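Local coordinates for protein D-alanyl transferase DltD (Enterococcus faecalis, PDB 6O93) that probably transfers D-alanine to lipoteichoic acid at the cell membrane as part of the D-alanylation of the Gram-positive cell wall, at residues 340-345 and 351-356; 53-58 and 224-229; 87-92 and 124-129. One frame throughout, in Å; residues are numbered along the deposited sequence.

How the contacts relate
Contacts 1 and 2 show how neighbouring contacts can share a helix, while contact 3 lies apart. The centres of contacts 1 and 2 are 8 Å apart, and the two touch: Arg353 NE forms a salt bridge with Asp224 OD1 at 2.6 Å, and Trp355 CE3 packs on Pro57 CD at 3.3 Å. Helix 352-367 has the 340-345 loop, the 53-58 turn and helix 220-233 around its start. Contact 3 lies across the chain's centre, about 34 Å from contact 1 between centres. The sodium ion, held by Ser46, Glu48 and Ser104, lies about 8 Å from the Met344 side chain of contact 1, and Ala345 touches the probable Ser-His-Asp triad (Ser47, His349, Asp346).

Contact 1. Residues 340-345 and 351-356; sequences ERYFMA and GWRGWL
A bend at the third torsion of Arg353 (chi3 64°) turns its guanidinium toward Glu340, whose own CG stands anti to the backbone N (chi1 -162°) and carries the carboxylate across to meet it. The two side chains cross at about a right angle, their flat groups far from coplanar. One oxygen, Glu340 OE2, takes both terminal nitrogens, Arg353 NH2 at 2.9 Å and NH1 at 3.1 Å, but each hydrogen bond of this salt bridge is bent and weak, and Glu340 CG lies over a guanidinium face. Arg353 NH1 also reaches Arg341 O (3.1 Å) on a lone pair in the carbonyl plane. Asp224 forms a salt bridge with NE, so two acids probably share the positive charge.

Tyr342 O accepts from Arg353 N at 3.0 Å, and Phe343 O accepts from Gly351 N at 3.0 Å and, weakly, from Gly354 N, so the loop's carbonyls engage amides of the N-cap residue and the first helical turn. Lacking a side chain, Gly354 leaves room for Phe343 O beside it, and its CA rests over the centre of the Phe343 ring, 3.4 Å from the centroid, in a CH-pi contact. Farther along, the Trp352 edge meets Met344 O. The tight return from loop to helix brackets the segment holding Asp346 and His349, consistent with the Asp-x-x-His catalytic loop before the last helix of SGNH hydrolases.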
# COMPACT_ATOMS: atom_id res chain seq x y z
N GLU A 340 -0.85 21.04 9.13
CA GLU A 340 -0.51 20.54 10.46
C GLU A 340 1.00 20.37 10.56
O GLU A 340 1.60 19.62 9.78
CB GLU A 340 -1.22 19.22 10.74
CG GLU A 340 -1.28 18.85 12.21
CD GLU A 340 -2.17 19.77 13.01
OE1 GLU A 340 -3.05 20.43 12.41
OE2 GLU A 340 -2.00 19.85 14.24
N ARG A 341 1.62 21.05 11.52
CA ARG A 341 3.07 21.03 11.64
C ARG A 341 3.56 19.67 12.12
O ARG A 341 2.92 19.02 12.96
CB ARG A 341 3.53 22.13 12.60
CG ARG A 341 3.01 23.51 12.26
CD ARG A 341 3.47 24.55 13.27
NE ARG A 341 4.93 24.68 13.28
CZ ARG A 341 5.59 25.57 14.01
NH1 ARG A 341 4.94 26.42 14.79
NH2 ARG A 341 6.92 25.61 13.96
N TYR A 342 4.70 19.24 11.59
CA TYR A 342 5.35 17.99 11.97
C TYR A 342 4.51 16.77 11.61
O TYR A 342 4.76 15.67 12.12
CB TYR A 342 5.68 17.98 13.47
CG TYR A 342 6.28 19.27 13.96
CD1 TYR A 342 7.49 19.74 13.46
CD2 TYR A 342 5.64 20.03 14.93
CE1 TYR A 342 8.04 20.92 13.91
CE2 TYR A 342 6.19 21.22 15.39
CZ TYR A 342 7.39 21.66 14.87
OH TYR A 342 7.94 22.84 15.32
N PHE A 343 3.51 16.94 10.74
CA PHE A 343 2.66 15.83 10.33
C PHE A 343 3.38 14.91 9.36
O PHE A 343 3.24 13.68 9.44
CB PHE A 343 1.38 16.38 9.71
CG PHE A 343 0.21 15.44 9.76
CD1 PHE A 343 -0.59 15.36 10.89
CD2 PHE A 343 -0.11 14.64 8.67
CE1 PHE A 343 -1.67 14.50 10.94
CE2 PHE A 343 -1.19 13.78 8.72
CZ PHE A 343 -1.97 13.71 9.86
N MET A 344 4.14 15.48 8.43
CA MET A 344 4.84 14.73 7.41
C MET A 344 6.32 14.60 7.76
O MET A 344 6.88 15.45 8.46
CB MET A 344 4.69 15.41 6.05
CG MET A 344 3.25 15.67 5.65
SD MET A 344 2.26 14.17 5.60
CE MET A 344 2.85 13.41 4.09
N ALA A 345 6.94 13.53 7.27
CA ALA A 345 8.37 13.35 7.44
C ALA A 345 9.16 14.17 6.43
O ALA A 345 10.28 14.60 6.73
CB ALA A 345 8.74 11.87 7.32
N GLY A 351 4.85 11.32 8.62
CA GLY A 351 5.91 11.49 9.58
C GLY A 351 5.40 11.42 11.01
O GLY A 351 4.37 10.81 11.30
N TRP A 352 6.15 12.08 11.90
CA TRP A 352 5.97 11.96 13.34
C TRP A 352 4.51 12.08 13.77
O TRP A 352 3.92 11.10 14.23
CB TRP A 352 6.81 13.02 14.05
CG TRP A 352 8.27 12.93 13.73
CD1 TRP A 352 9.21 12.21 14.39
CD2 TRP A 352 8.95 13.58 12.65
NE1 TRP A 352 10.44 12.37 13.80
CE2 TRP A 352 10.30 13.21 12.73
CE3 TRP A 352 8.54 14.45 11.63
CZ2 TRP A 352 11.26 13.67 11.82
CZ3 TRP A 352 9.49 14.90 10.73
CH2 TRP A 352 10.83 14.51 10.83
N ARG A 353 3.91 13.26 13.63
CA ARG A 353 2.54 13.45 14.06
C ARG A 353 1.52 12.83 13.11
O ARG A 353 0.40 12.52 13.53
CB ARG A 353 2.24 14.94 14.23
CG ARG A 353 3.01 15.60 15.36
CD ARG A 353 2.57 17.04 15.55
NE ARG A 353 1.17 17.11 15.97
CZ ARG A 353 0.39 18.17 15.80
NH1 ARG A 353 0.85 19.26 15.21
NH2 ARG A 353 -0.87 18.13 16.22
N GLY A 354 1.89 12.64 11.84
CA GLY A 354 0.98 11.97 10.92
C GLY A 354 0.77 10.51 11.27
O GLY A 354 -0.37 10.03 11.32
N TRP A 355 1.86 9.79 11.52
CA TRP A 355 1.73 8.38 11.90
C TRP A 355 1.03 8.24 13.25
O TRP A 355 0.25 7.30 13.45
CB TRP A 355 3.10 7.72 11.93
CG TRP A 355 3.57 7.29 10.58
CD1 TRP A 355 4.68 7.72 9.91
CD2 TRP A 355 2.94 6.33 9.72
NE1 TRP A 355 4.78 7.09 8.69
CE2 TRP A 355 3.72 6.23 8.55
CE3 TRP A 355 1.79 5.54 9.83
CZ2 TRP A 355 3.39 5.38 7.50
CZ3 TRP A 355 1.46 4.70 8.78
CH2 TRP A 355 2.26 4.62 7.63
N LEU A 356 1.31 9.14 14.19
CA LEU A 356 0.61 9.11 15.47
C LEU A 356 -0.90 9.22 15.26
O LEU A 356 -1.67 8.48 15.88
CB LEU A 356 1.10 10.24 16.37
CG LEU A 356 0.46 10.29 17.77
CD1 LEU A 356 0.89 9.09 18.60
CD2 LEU A 356 0.81 11.60 18.47

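Contact 2. Residues 53-58 and 224-229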
# COMPACT_ATOMS: atom_id res chain seq x y z
N SER A 53 9.60 6.11 13.13
CA SER A 53 9.94 6.97 14.26
C SER A 53 9.29 6.36 15.49
O SER A 53 8.68 5.29 15.43
CB SER A 53 9.47 8.41 14.03
OG SER A 53 8.06 8.51 14.11
N ALA A 54 9.41 7.05 16.62
CA ALA A 54 8.79 6.57 17.85
C ALA A 54 7.27 6.47 17.72
O ALA A 54 6.64 5.75 18.49
CB ALA A 54 9.14 7.50 19.02
N PHE A 55 6.68 7.16 16.74
CA PHE A 55 5.24 7.22 16.58
C PHE A 55 4.74 6.43 15.39
O PHE A 55 3.54 6.47 15.09
CB PHE A 55 4.81 8.69 16.46
CG PHE A 55 5.51 9.58 17.44
CD1 PHE A 55 5.01 9.74 18.72
CD2 PHE A 55 6.69 10.21 17.10
CE1 PHE A 55 5.67 10.54 19.64
CE2 PHE A 55 7.35 11.01 18.01
CZ PHE A 55 6.84 11.17 19.28
N HIS A 56 5.62 5.71 14.70
CA HIS A 56 5.20 4.79 13.66
C HIS A 56 4.39 3.65 14.28
O HIS A 56 4.72 3.18 15.38
CB HIS A 56 6.43 4.23 12.94
CG HIS A 56 6.12 3.48 11.68
ND1 HIS A 56 5.67 2.18 11.68
CD2 HIS A 56 6.21 3.84 10.38
CE1 HIS A 56 5.49 1.77 10.44
NE2 HIS A 56 5.82 2.77 9.63
N PRO A 57 3.32 3.19 13.62
CA PRO A 57 2.50 2.13 14.23
C PRO A 57 3.27 0.88 14.61
O PRO A 57 2.92 0.23 15.60
CB PRO A 57 1.46 1.84 13.14
CG PRO A 57 1.36 3.11 12.37
CD PRO A 57 2.74 3.68 12.36
N SER A 58 4.31 0.52 13.86
CA SER A 58 5.11 -0.65 14.22
C SER A 58 5.80 -0.46 15.56
O SER A 58 5.98 -1.43 16.31
CB SER A 58 6.14 -0.94 13.13
OG SER A 58 5.52 -1.35 11.93
N ASP A 224 1.58 13.49 21.16
CA ASP A 224 1.48 14.51 20.12
C ASP A 224 2.46 15.65 20.39
O ASP A 224 3.15 16.11 19.47
CB ASP A 224 0.05 15.04 20.04
CG ASP A 224 -0.30 15.62 18.68
OD1 ASP A 224 0.36 15.26 17.68
OD2 ASP A 224 -1.23 16.45 18.61
N GLN A 225 2.53 16.11 21.64
CA GLN A 225 3.48 17.16 22.00
C GLN A 225 4.92 16.66 21.86
O GLN A 225 5.79 17.40 21.38
CB GLN A 225 3.22 17.64 23.42
CG GLN A 225 1.89 18.36 23.60
CD GLN A 225 1.59 18.69 25.05
OE1 GLN A 225 2.07 18.02 25.96
NE2 GLN A 225 0.80 19.74 25.26
N LEU A 226 5.19 15.43 22.29
CA LEU A 226 6.53 14.88 22.17
C LEU A 226 6.95 14.76 20.71
O LEU A 226 8.12 14.99 20.37
CB LEU A 226 6.61 13.53 22.87
CG LEU A 226 7.97 12.83 22.85
CD1 LEU A 226 8.99 13.62 23.66
CD2 LEU A 226 7.85 11.41 23.38
N ALA A 227 6.01 14.41 19.83
CA ALA A 227 6.34 14.28 18.41
C ALA A 227 6.77 15.62 17.83
O ALA A 227 7.66 15.66 16.96
CB ALA A 227 5.14 13.72 17.65
N GLY A 228 6.17 16.71 18.29
CA GLY A 228 6.59 18.02 17.83
C GLY A 228 8.01 18.36 18.26
O GLY A 228 8.79 18.92 17.48
N LYS A 229 8.36 18.02 19.50
CA LYS A 229 9.71 18.30 19.99
C LYS A 229 10.75 17.49 19.24
O LYS A 229 11.78 18.03 18.80
CB LYS A 229 9.78 18.02 21.49
CG LYS A 229 8.90 18.92 22.34
CD LYS A 229 8.99 18.57 23.81
CE LYS A 229 8.12 19.48 24.66
NZ LYS A 229 8.18 19.13 26.11
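The path to Phe55, the residue that meets Leu226 and Ala227, starts at Ser53. Ser53 OG accepts from Phe55 N at 3.3 Å, an ST turn, while the backbone from Ser53 to His56 forms a type I beta turn closed by His56 N on Ser53 O. Polar bonds within the segment therefore fix the bend from which an aromatic side chain is presented. Ala54 follows, and its CB lies against one face of the Phe55 ring. With CG anti to its carbonyl carbon (chi1 -43°), Phe55 extends toward helix 220-233 and receives Ala227 CB over the opposite face, 3.6 Å from the ring centroid and offset toward the rim. The two alanine methyls thus sandwich the ring. Its leading atom, Phe55 CZ, comes within 3.3 Å of Ala227 CA, a close fit against the helix backbone, and 4.1 Å from Leu226 CG.

Beyond Phe55 the chain enters helix 57-63. His56 occupies the N-cap position of this helix, and its ND1 accepts from Ser58 N at 3.1 Å; NE2 bonds to Leu49 O, so both ring nitrogens are engaged. Pro57 CD covers one face of this imidazole. The Phe55 ring, laid against Ala227 and Leu226, thus joins helix 220-233 to the ST turn and capped helix start that follow strand 40-44 of the parallel sheet.

Contact 3. Residues 87-92 and 124-129; sequences IHSMGD and QLQTYQ
Ser89 faces two glutamines, Gln126 and Gln129, one turn apart on helix 124-132, which meet it in different ways. Gln126 lies with its flat amide turned broadside to the hydroxyl: Ser89 OG is almost directly above the amide carbon, 3.5 Å from Gln126 CD, while Ser89 CB rests 3.5 Å from Gln126 CG. Lying over the amide face, the hydroxyl makes no hydrogen bond to it; the amide nitrogen is held by Leu25 O and Gly27 O. Ser89 OG, placed between backbone N and carbonyl carbon (chi1 68°), bonds to Val86 O one turn back and to Lys31 NZ.

Helix 80-90 links parallel strands 69-73 and 98-102, passing over strand 40-44 in a beta-alpha-beta crossover of the SGNH-type sheet, and here its last turn packs against helix 124-132 from the stretch before strand 289-294.

Gln129 approaches with its carbonyl end. Its CG is anti to the backbone N, and from there an extended chain carries OE1 to 3.7 Å from Ser89 CB, where it touches carbon. Asn28 ND2 bonds to that same oxygen.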
# COMPACT_ATOMS: atom_id res chain seq x y z
N ILE A 87 -3.06 -9.16 -2.40
CA ILE A 87 -4.25 -9.51 -1.62
C ILE A 87 -4.81 -10.84 -2.10
O ILE A 87 -5.11 -11.74 -1.30
CB ILE A 87 -5.30 -8.39 -1.71
CG1 ILE A 87 -4.77 -7.12 -1.03
CG2 ILE A 87 -6.61 -8.84 -1.08
CD1 ILE A 87 -5.54 -5.87 -1.40
N HIS A 88 -4.98 -10.98 -3.42
CA HIS A 88 -5.54 -12.22 -3.96
C HIS A 88 -4.70 -13.43 -3.56
O HIS A 88 -5.24 -14.49 -3.25
CB HIS A 88 -5.65 -12.13 -5.48
CG HIS A 88 -6.22 -13.36 -6.12
ND1 HIS A 88 -7.57 -13.53 -6.33
CD2 HIS A 88 -5.62 -14.48 -6.57
CE1 HIS A 88 -7.78 -14.70 -6.89
NE2 HIS A 88 -6.61 -15.30 -7.05
N SER A 89 -3.37 -13.28 -3.56
CA SER A 89 -2.50 -14.40 -3.26
C SER A 89 -2.59 -14.85 -1.81
O SER A 89 -2.17 -15.96 -1.49
CB SER A 89 -1.05 -14.04 -3.59
OG SER A 89 -0.55 -13.06 -2.71
N MET A 90 -3.14 -14.01 -0.92
CA MET A 90 -3.30 -14.42 0.47
C MET A 90 -4.42 -15.44 0.62
O MET A 90 -4.41 -16.23 1.57
CB MET A 90 -3.58 -13.19 1.34
CG MET A 90 -2.38 -12.28 1.49
SD MET A 90 -2.73 -10.82 2.49
CE MET A 90 -1.10 -10.09 2.57
N GLY A 91 -5.39 -15.44 -0.29
CA GLY A 91 -6.47 -16.41 -0.23
C GLY A 91 -7.22 -16.31 1.08
O GLY A 91 -7.52 -15.22 1.58
N ASP A 92 -7.54 -17.48 1.65
CA ASP A 92 -8.29 -17.52 2.90
C ASP A 92 -7.49 -17.00 4.09
O ASP A 92 -8.07 -16.83 5.17
CB ASP A 92 -8.75 -18.95 3.18
CG ASP A 92 -9.77 -19.43 2.16
OD1 ASP A 92 -10.57 -18.61 1.68
OD2 ASP A 92 -9.77 -20.64 1.84
N GLN A 124 5.60 -13.36 -10.48
CA GLN A 124 5.17 -14.46 -11.34
C GLN A 124 4.49 -15.56 -10.53
O GLN A 124 3.52 -16.17 -10.99
CB GLN A 124 6.36 -15.02 -12.11
CG GLN A 124 5.97 -16.00 -13.21
CD GLN A 124 7.17 -16.48 -14.00
OE1 GLN A 124 7.98 -17.27 -13.51
NE2 GLN A 124 7.28 -16.02 -15.24
N LEU A 125 4.98 -15.81 -9.31
CA LEU A 125 4.34 -16.76 -8.41
C LEU A 125 2.86 -16.44 -8.24
O LEU A 125 1.99 -17.27 -8.53
CB LEU A 125 5.05 -16.75 -7.06
CG LEU A 125 4.38 -17.53 -5.92
CD1 LEU A 125 4.33 -19.02 -6.24
CD2 LEU A 125 5.10 -17.29 -4.60
N GLN A 126 2.56 -15.23 -7.77
CA GLN A 126 1.17 -14.87 -7.47
C GLN A 126 0.32 -14.81 -8.74
O GLN A 126 -0.85 -15.21 -8.72
CB GLN A 126 1.14 -13.54 -6.72
CG GLN A 126 1.90 -13.56 -5.40
CD GLN A 126 2.07 -12.19 -4.78
OE1 GLN A 126 1.62 -11.18 -5.33
NE2 GLN A 126 2.74 -12.13 -3.63
N THR A 127 0.89 -14.32 -9.84
CA THR A 127 0.14 -14.24 -11.09
C THR A 127 -0.17 -15.63 -11.63
O THR A 127 -1.30 -15.91 -12.03
CB THR A 127 0.93 -13.42 -12.11
OG1 THR A 127 1.20 -12.12 -11.58
CG2 THR A 127 0.14 -13.27 -13.41
N TYR A 128 0.83 -16.52 -11.64
CA TYR A 128 0.60 -17.89 -12.10
C TYR A 128 -0.36 -18.63 -11.17
O TYR A 128 -1.23 -19.38 -11.64
CB TYR A 128 1.92 -18.65 -12.20
CG TYR A 128 2.71 -18.41 -13.47
CD1 TYR A 128 2.45 -17.31 -14.29
CD2 TYR A 128 3.70 -19.29 -13.87
CE1 TYR A 128 3.17 -17.10 -15.45
CE2 TYR A 128 4.42 -19.10 -15.02
CZ TYR A 128 4.16 -18.00 -15.82
OH TYR A 128 4.88 -17.82 -16.97
N GLN A 129 -0.21 -18.44 -9.86
CA GLN A 129 -1.13 -19.07 -8.91
C GLN A 129 -2.57 -18.63 -9.18
O GLN A 129 -3.50 -19.44 -9.15
CB GLN A 129 -0.72 -18.72 -7.48
CG GLN A 129 -1.61 -19.33 -6.41
CD GLN A 129 -1.38 -18.71 -5.05
OE1 GLN A 129 -1.21 -17.49 -4.93
NE2 GLN A 129 -1.38 -19.53 -4.01